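Local coordinates for protein signal peptidase I (Enterococcus faecalis, PDB 4ME8) that probably cleaves hydrophobic N-terminal signal or leader sequences from secreted proteins, as a serine endopeptidase of the peptidase S26 family, at residues P52-E57 with L63-V68; Q28-I33 with E72-S77; V56-D61 with D115-S120. One frame throughout, in Å; residues are numbered along the deposited sequence. Where two conformers were deposited one is given.

Interaction 1: residues P52-E57 with L63-V68; sequences PGETVE and LYINGV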
# COMPACT_ATOMS: atom_id res chain seq x y z
N PRO A 52 -8.29 -5.82 -5.50
CA PRO A 52 -9.75 -5.95 -5.29
C PRO A 52 -10.19 -7.21 -4.54
O PRO A 52 -9.78 -8.33 -4.88
CB PRO A 52 -10.31 -5.99 -6.71
CG PRO A 52 -9.32 -5.24 -7.54
CD PRO A 52 -7.97 -5.41 -6.89
N GLY A 53 -11.02 -7.03 -3.52
CA GLY A 53 -11.59 -8.16 -2.78
C GLY A 53 -10.84 -8.52 -1.52
O GLY A 53 -11.41 -9.15 -0.63
N GLU A 54 -9.59 -8.09 -1.42
CA GLU A 54 -8.71 -8.48 -0.33
C GLU A 54 -8.84 -7.61 0.93
O GLU A 54 -9.08 -6.40 0.85
CB GLU A 54 -7.26 -8.47 -0.81
CG GLU A 54 -6.97 -9.54 -1.87
CD GLU A 54 -5.63 -9.36 -2.56
OE1 GLU A 54 -4.96 -8.33 -2.32
OE2 GLU A 54 -5.23 -10.25 -3.36
N THR A 55 -8.67 -8.24 2.09
CA THR A 55 -8.44 -7.51 3.33
C THR A 55 -6.94 -7.20 3.46
O THR A 55 -6.10 -8.01 3.02
CB THR A 55 -8.92 -8.29 4.57
OG1 THR A 55 -8.08 -9.43 4.78
CG2 THR A 55 -10.38 -8.74 4.43
N VAL A 56 -6.61 -6.04 4.02
CA VAL A 56 -5.22 -5.66 4.28
C VAL A 56 -5.06 -5.31 5.74
O VAL A 56 -5.82 -4.50 6.28
CB VAL A 56 -4.79 -4.44 3.44
CG1 VAL A 56 -3.37 -4.02 3.81
CG2 VAL A 56 -4.90 -4.76 1.95
N GLU A 57 -4.08 -5.92 6.38
CA GLU A 57 -3.79 -5.64 7.77
C GLU A 57 -2.29 -5.56 8.00
O GLU A 57 -1.52 -6.34 7.43
CB GLU A 57 -4.44 -6.68 8.71
CG GLU A 57 -4.02 -6.53 10.17
CD GLU A 57 -4.93 -7.25 11.17
OE1 GLU A 57 -5.64 -8.21 10.81
OE2 GLU A 57 -4.91 -6.86 12.36
N LEU A 63 2.85 -7.56 7.18
CA LEU A 63 1.74 -7.44 6.23
C LEU A 63 0.88 -8.71 6.17
O LEU A 63 1.39 -9.80 5.93
CB LEU A 63 2.28 -7.17 4.82
CG LEU A 63 1.30 -7.21 3.66
CD1 LEU A 63 0.15 -6.22 3.86
CD2 LEU A 63 2.03 -6.94 2.35
N TYR A 64 -0.42 -8.53 6.36
CA TYR A 64 -1.41 -9.59 6.23
C TYR A 64 -2.40 -9.23 5.11
O TYR A 64 -3.05 -8.19 5.16
CB TYR A 64 -2.16 -9.77 7.56
CG TYR A 64 -1.31 -10.34 8.68
CD1 TYR A 64 -0.49 -9.53 9.45
CD2 TYR A 64 -1.33 -11.71 8.97
CE1 TYR A 64 0.29 -10.05 10.47
CE2 TYR A 64 -0.56 -12.24 9.99
CZ TYR A 64 0.25 -11.40 10.74
OH TYR A 64 1.01 -11.91 11.74
N ILE A 65 -2.49 -10.09 4.10
CA ILE A 65 -3.49 -9.98 3.03
C ILE A 65 -4.40 -11.19 3.14
O ILE A 65 -3.94 -12.32 3.00
CB ILE A 65 -2.83 -9.98 1.64
CG1 ILE A 65 -1.87 -8.80 1.48
CG2 ILE A 65 -3.89 -9.95 0.54
CD1 ILE A 65 -2.53 -7.47 1.24
N ASN A 66 -5.69 -10.95 3.38
CA ASN A 66 -6.64 -12.04 3.63
C ASN A 66 -6.11 -12.94 4.74
O ASN A 66 -6.24 -14.16 4.67
CB ASN A 66 -6.93 -12.84 2.35
CG ASN A 66 -7.78 -12.08 1.35
OD1 ASN A 66 -8.37 -11.05 1.67
ND2 ASN A 66 -7.85 -12.58 0.13
N GLY A 67 -5.53 -12.33 5.76
CA GLY A 67 -4.98 -13.06 6.91
C GLY A 67 -3.70 -13.84 6.62
O GLY A 67 -3.24 -14.60 7.47
N VAL A 68 -3.12 -13.65 5.43
CA VAL A 68 -1.92 -14.38 5.03
C VAL A 68 -0.72 -13.47 5.18
O VAL A 68 -0.64 -12.41 4.56
CB VAL A 68 -2.03 -14.90 3.57
CG1 VAL A 68 -0.72 -15.56 3.14
CG2 VAL A 68 -3.20 -15.86 3.45
O HOH W 1 -5.70 -9.21 5.99
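Ile-65 lays its CG2 methyl against the carboxylate end of Glu-54, with CG2 3.5 Å from Glu-54 OE1. Its other branch ends in CD1, which packs on Val-56 CG2 at 3.7 Å. The two branches part at CB: CG2 is anti to the backbone N and CG1 is anti to the carbonyl carbon (chi1 -61°). Val-56 and Ile-65 lie side by side and point the same way. Leu-63 crosses Val-56 at a slant, its CD1 nearest Val-56 CG1. The carboxylate of Glu-54 is taken up by a salt bridge to Arg-29 and a hydrogen bond from Leu-51 N. Strands 56-59 and 62-65 form an antiparallel beta hairpin here. Val-56 and Ile-65 are a non-hydrogen-bonded pair. Glu-57 and Tyr-64 are a hydrogen-bonded pair, with Glu-57 N to Tyr-64 O at 2.8 Å and Tyr-64 N to Glu-57 O at 2.7 Å. On the face they share, Glu-57 CB and Tyr-64 CB are 4.0 Å apart, and Glu-57 O lies at the edge of the Tyr-64 ring. Past the hairpin pairing, a type I' turn from Ile-65 to Val-68 reverses the chain. Its Asn-66 grips Thr-55 twice. Asn-66 OD1 accepts Thr-55 N at 2.9 Å, with the donor tilted 24° from the carbonyl plane, and Asn-66 N donates to Thr-55 O at 3.0 Å. The Asn-66 amide stands almost upright to the Glu-54 carboxylate, the planes 85° apart. A water bonds to Thr-55 OG1 at 2.7 Å, accepts from Gly-67 N and donates weakly to Tyr-64 O.

Interaction 2: residues Q28-I33 with E72-S77; sequences QRFDII and EDYLAS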
# COMPACT_ATOMS: atom_id res chain seq x y z
N GLN A 28 0.59 -6.63 -10.55
CA GLN A 28 0.54 -7.71 -9.56
C GLN A 28 1.05 -7.14 -8.24
O GLN A 28 1.68 -6.11 -8.21
CB GLN A 28 1.44 -8.86 -9.98
CG GLN A 28 1.32 -9.28 -11.44
CD GLN A 28 2.40 -10.28 -11.84
OE1 GLN A 28 3.22 -10.01 -12.73
NE2 GLN A 28 2.41 -11.43 -11.18
N ARG A 29 0.79 -7.84 -7.14
CA ARG A 29 1.23 -7.37 -5.82
C ARG A 29 2.75 -7.13 -5.74
O ARG A 29 3.55 -7.92 -6.21
CB ARG A 29 0.81 -8.36 -4.74
CG ARG A 29 0.91 -7.84 -3.32
CD ARG A 29 0.74 -8.97 -2.31
NE ARG A 29 -0.27 -9.93 -2.76
CZ ARG A 29 -1.59 -9.71 -2.75
NH1 ARG A 29 -2.09 -8.56 -2.30
NH2 ARG A 29 -2.41 -10.65 -3.21
N PHE A 30 3.11 -6.01 -5.12
CA PHE A 30 4.50 -5.58 -4.95
C PHE A 30 5.10 -4.93 -6.20
O PHE A 30 6.25 -4.49 -6.18
CB PHE A 30 5.40 -6.70 -4.41
CG PHE A 30 4.93 -7.29 -3.09
CD1 PHE A 30 4.63 -6.47 -2.01
CD2 PHE A 30 4.84 -8.67 -2.92
CE1 PHE A 30 4.22 -7.01 -0.80
CE2 PHE A 30 4.44 -9.21 -1.70
CZ PHE A 30 4.14 -8.38 -0.64
N ASP A 31 4.32 -4.85 -7.28
CA ASP A 31 4.68 -3.99 -8.40
C ASP A 31 4.63 -2.53 -7.95
O ASP A 31 3.81 -2.13 -7.10
CB ASP A 31 3.72 -4.18 -9.59
CG ASP A 31 3.98 -5.47 -10.37
OD1 ASP A 31 4.97 -6.18 -10.08
OD2 ASP A 31 3.19 -5.77 -11.30
N ILE A 32 5.52 -1.74 -8.54
CA ILE A 32 5.51 -0.29 -8.35
C ILE A 32 4.70 0.31 -9.49
O ILE A 32 4.90 -0.04 -10.65
CB ILE A 32 6.95 0.28 -8.30
CG1 ILE A 32 7.56 -0.07 -6.95
CG2 ILE A 32 6.95 1.80 -8.47
CD1 ILE A 32 9.06 0.03 -6.93
N ILE A 33 3.77 1.19 -9.13
CA ILE A 33 2.85 1.76 -10.11
C ILE A 33 2.78 3.27 -10.03
O ILE A 33 2.81 3.85 -8.94
CB ILE A 33 1.44 1.16 -9.98
CG1 ILE A 33 0.91 1.24 -8.54
CG2 ILE A 33 1.44 -0.30 -10.41
CD1 ILE A 33 -0.54 0.86 -8.43
N GLU A 72 8.40 -8.68 3.22
CA GLU A 72 8.73 -7.50 2.43
C GLU A 72 10.23 -7.25 2.54
O GLU A 72 10.69 -6.41 3.31
CB GLU A 72 7.94 -6.28 2.94
CG GLU A 72 6.43 -6.38 2.72
CD GLU A 72 5.64 -5.26 3.38
OE1 GLU A 72 5.36 -5.38 4.60
OE2 GLU A 72 5.28 -4.28 2.69
N ASP A 73 11.01 -8.00 1.76
CA ASP A 73 12.47 -7.93 1.81
C ASP A 73 13.01 -6.57 1.39
O ASP A 73 14.14 -6.21 1.75
CB ASP A 73 13.09 -9.05 0.96
CG ASP A 73 13.16 -10.39 1.70
OD1 ASP A 73 12.85 -10.44 2.92
OD2 ASP A 73 13.52 -11.41 1.07
N TYR A 74 12.21 -5.81 0.65
CA TYR A 74 12.54 -4.42 0.29
C TYR A 74 12.44 -3.42 1.46
O TYR A 74 12.93 -2.29 1.34
CB TYR A 74 11.65 -3.95 -0.86
CG TYR A 74 10.16 -3.99 -0.57
CD1 TYR A 74 9.51 -2.93 0.08
CD2 TYR A 74 9.39 -5.10 -0.94
CE1 TYR A 74 8.15 -2.99 0.35
CE2 TYR A 74 8.04 -5.15 -0.68
CZ TYR A 74 7.42 -4.10 -0.03
OH TYR A 74 6.07 -4.18 0.22
N LEU A 75 11.78 -3.80 2.55
CA LEU A 75 11.70 -2.95 3.75
C LEU A 75 12.78 -3.27 4.81
O LEU A 75 12.97 -2.49 5.76
CB LEU A 75 10.30 -3.08 4.39
CG LEU A 75 9.06 -2.60 3.63
CD1 LEU A 75 7.86 -2.59 4.56
CD2 LEU A 75 9.25 -1.22 3.00
N ALA A 76 13.47 -4.39 4.66
CA ALA A 76 14.39 -4.87 5.68
C ALA A 76 15.56 -3.91 5.86
O ALA A 76 16.01 -3.67 6.98
CB ALA A 76 14.90 -6.26 5.34
N SER A 77 16.04 -3.37 4.75
CA SER A 77 17.18 -2.46 4.75
C SER A 77 16.85 -1.14 5.46
O SER A 77 17.68 -0.59 6.18
CB SER A 77 17.64 -2.19 3.32
OG SER A 77 18.95 -1.64 3.31
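Phe-30 and Glu-72 bring the two backbones closest, yet their CA atoms are still 8.7 Å apart, and only side chains meet. Phe-30 sits in a type II turn from Gln-28 to Asp-31, just before strand 32-36. The turn is closed by Asp-31 N to Gln-28 O, and by Gln-28 N reaching Asp-31 OD2 at 2.8 Å from above the carboxylate plane. Residues 73-77 have helical backbone angles without the regular bonds. The CB of Phe-30 and the CB of Tyr-74 each point toward the other segment. The rings form an offset edge-to-face pair, with the edge of Tyr-74 toward the face of Phe-30. The centroids are 5.9 Å apart and the planes meet at 63°. Tyr-74 OH leads the approach, 3.5 Å from both CD1 and CE1 of Phe-30, and CE2 of Tyr-74 follows at 3.9 Å from Phe-30 CD1. Tyr-74 holds CG between its backbone N and carbonyl carbon (chi1 59°), which folds the ring back over Glu-72 CB. Its OH then gives a weak hydrogen bond to Glu-72 OE2 at 2.6 Å. That carboxylate is shared with Tyr-58 and Arg-117. Arg-29 CG lies over the centre of the Phe-30 ring. This is surface aromatic packing that joins the turn before strand 32-36 to the loop after strand 68-70, with the side chain of Tyr-74 about 10 Å from that of Lys-46, a predicted active-site residue.

Interaction 3: residues V56-D61 with D115-S120; sequences VEYRDD and DNRPRS. With EDO (1,2-ethanediol), chain B.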
# COMPACT_ATOMS: atom_id res chain seq x y z
N VAL A 56 -6.61 -6.04 4.02
CA VAL A 56 -5.22 -5.66 4.28
C VAL A 56 -5.06 -5.31 5.74
O VAL A 56 -5.82 -4.50 6.28
CB VAL A 56 -4.79 -4.44 3.44
CG1 VAL A 56 -3.37 -4.02 3.81
CG2 VAL A 56 -4.90 -4.76 1.95
N GLU A 57 -4.08 -5.92 6.38
CA GLU A 57 -3.79 -5.64 7.77
C GLU A 57 -2.29 -5.56 8.00
O GLU A 57 -1.52 -6.34 7.43
CB GLU A 57 -4.44 -6.68 8.71
CG GLU A 57 -4.02 -6.53 10.17
CD GLU A 57 -4.93 -7.25 11.17
OE1 GLU A 57 -5.64 -8.21 10.81
OE2 GLU A 57 -4.91 -6.86 12.36
N TYR A 58 -1.88 -4.60 8.82
CA TYR A 58 -0.56 -4.60 9.42
C TYR A 58 -0.73 -4.79 10.91
O TYR A 58 -1.51 -4.08 11.54
CB TYR A 58 0.17 -3.30 9.13
CG TYR A 58 1.09 -3.38 7.94
CD1 TYR A 58 0.60 -3.25 6.66
CD2 TYR A 58 2.45 -3.61 8.10
CE1 TYR A 58 1.43 -3.33 5.57
CE2 TYR A 58 3.29 -3.69 7.01
CZ TYR A 58 2.77 -3.56 5.75
OH TYR A 58 3.59 -3.63 4.65
N ARG A 59 -0.02 -5.77 11.46
CA ARG A 59 0.03 -5.99 12.90
C ARG A 59 1.47 -6.37 13.24
O ARG A 59 2.04 -7.30 12.64
CB ARG A 59 -0.95 -7.10 13.32
CG ARG A 59 -0.97 -7.36 14.82
CD ARG A 59 -2.15 -8.23 15.27
NE ARG A 59 -1.92 -9.67 15.09
CZ ARG A 59 -2.38 -10.41 14.08
NH1 ARG A 59 -3.12 -9.89 13.10
NH2 ARG A 59 -2.09 -11.71 14.04
N ASP A 60 2.07 -5.64 14.19
CA ASP A 60 3.46 -5.86 14.62
C ASP A 60 4.45 -5.78 13.47
O ASP A 60 5.45 -6.51 13.42
CB ASP A 60 3.58 -7.18 15.39
CG ASP A 60 2.90 -7.14 16.74
OD1 ASP A 60 3.16 -6.19 17.51
OD2 ASP A 60 2.11 -8.06 17.05
N ASP A 61 4.17 -4.87 12.54
CA ASP A 61 5.04 -4.56 11.41
C ASP A 61 5.05 -5.63 10.30
O ASP A 61 5.93 -5.62 9.44
CB ASP A 61 6.46 -4.27 11.89
CG ASP A 61 7.09 -3.09 11.18
OD1 ASP A 61 6.33 -2.22 10.71
OD2 ASP A 61 8.33 -3.01 11.12
N ASP A 115 7.50 2.81 0.13
CA ASP A 115 8.56 2.11 0.88
C ASP A 115 9.13 2.96 2.02
O ASP A 115 9.46 2.41 3.08
CB ASP A 115 9.68 1.65 -0.03
CG ASP A 115 9.25 0.56 -1.03
OD1 ASP A 115 8.09 0.06 -0.98
OD2 ASP A 115 10.09 0.19 -1.87
N ASN A 116 9.28 4.28 1.81
CA ASN A 116 9.68 5.19 2.89
C ASN A 116 8.45 5.49 3.76
O ASN A 116 7.93 6.61 3.80
CB ASN A 116 10.33 6.47 2.34
CG ASN A 116 11.23 7.16 3.36
OD1 ASN A 116 11.65 6.56 4.35
ND2 ASN A 116 11.55 8.42 3.12
N ARG A 117 8.01 4.45 4.47
CA ARG A 117 6.70 4.41 5.14
C ARG A 117 6.32 5.61 6.03
O ARG A 117 5.19 6.10 5.94
CB ARG A 117 6.54 3.09 5.93
CG ARG A 117 6.48 1.83 5.08
CD ARG A 117 5.12 1.65 4.43
NE ARG A 117 5.16 0.68 3.33
CZ ARG A 117 4.93 -0.63 3.44
NH1 ARG A 117 4.64 -1.17 4.61
NH2 ARG A 117 5.01 -1.41 2.35
N PRO A 118 7.25 6.07 6.89
CA PRO A 118 6.89 7.22 7.71
C PRO A 118 6.85 8.58 6.99
O PRO A 118 6.46 9.58 7.60
CB PRO A 118 7.95 7.23 8.82
CG PRO A 118 9.07 6.38 8.32
CD PRO A 118 8.49 5.41 7.35
N ARG A 119 7.28 8.61 5.73
CA ARG A 119 7.31 9.84 4.94
C ARG A 119 6.44 9.73 3.69
O ARG A 119 6.52 10.55 2.78
CB ARG A 119 8.76 10.18 4.57
CG ARG A 119 9.49 11.00 5.63
CD ARG A 119 11.00 10.73 5.64
NE ARG A 119 11.36 9.63 6.56
CZ ARG A 119 11.54 9.76 7.88
NH1 ARG A 119 11.41 10.95 8.49
NH2 ARG A 119 11.87 8.69 8.60
N SER A 120 5.58 8.72 3.66
CA SER A 120 4.77 8.40 2.48
C SER A 120 3.30 8.81 2.63
O SER A 120 2.59 8.36 3.54
CB SER A 120 4.84 6.90 2.18
OG SER A 120 3.95 6.57 1.13
C1 EDO B . 8.23 3.99 -5.14
O1 EDO B . 9.27 4.94 -4.86
C2 EDO B . 8.08 3.02 -3.97
O2 EDO B . 7.38 3.64 -2.89
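Arg-117 bends at its second torsion (chi2 -77°) and then runs out straight at the third (chi3 164°), which carries its guanidinium to the hydroxyl of Tyr-58. Tyr-58 has a first torsion of -96°, off the usual staggered positions, and its CB points toward the opposite segment. The two side chains cross at about a right angle. One bond joins them: Arg-117 NH1 donates to Tyr-58 OH at 2.7 Å. The oxygen is met close to the guanidinium plane, at its edge. The ring and the guanidinium stand almost perpendicular, so the arginine does not stack on the tyrosine. Arg-117 NH1 also lies 3.2 Å from Tyr-58 CZ. Both residues are buried, and their polar ends have further partners. Tyr-58 OH is probably hydrogen-bonded to Glu-72 OE1, and Glu-72 OE2 forms a salt bridge with Arg-117 NH2, while Arg-117 NH1 also bonds to Thr-89 OG1. The guanidinium is thus held by several bonds. The nearby carboxylate probably stabilises its positive charge. In the fold, Tyr-58 belongs to strand 56-59 of the smaller antiparallel sheet. Arg-117 lies in a short 3-10 segment of the loop between strand 109-113, in the larger sheet, and helix 123-126. The contact therefore ties the smaller sheet to a loop that continues from the larger one. It lies near the predicted active-site residue Lys-46; the side chains of Arg-117 and Lys-46 are about 8 Å apart. At the end of the same loop segment, Ser-120 OG is hydrogen-bonded to Lys-46 NZ and to Asp-122 OD2. At the other end, Asp-115 N donates to O2 of a 1,2-ethanediol molecule at 3.1 Å, probably a remnant of the crystallisation liquor.

In the fold
Interactions 1 and 3 both use strand 56-59 and share Val-56 and Glu-57; their centres are 14 Å apart. Interaction 1 pairs that strand with 62-65 in the four-stranded antiparallel sheet, and interaction 3 leads from it to the loop after strand 109-113 of the five-stranded sheet. Along the chain interaction 1 is nested inside the loop closed by interaction 2, while interactions 2 and 3 cross. Interactions 2 and 3 lie 11 Å apart and meet through Glu-72. Interactions 1 and 2 are 15 Å apart and meet at the Glu-54 to Arg-29 salt bridge. Interaction 1 builds the smaller sheet; interactions 2 and 3 tie loops together and to strand 56-59, near the predicted active-site lysine.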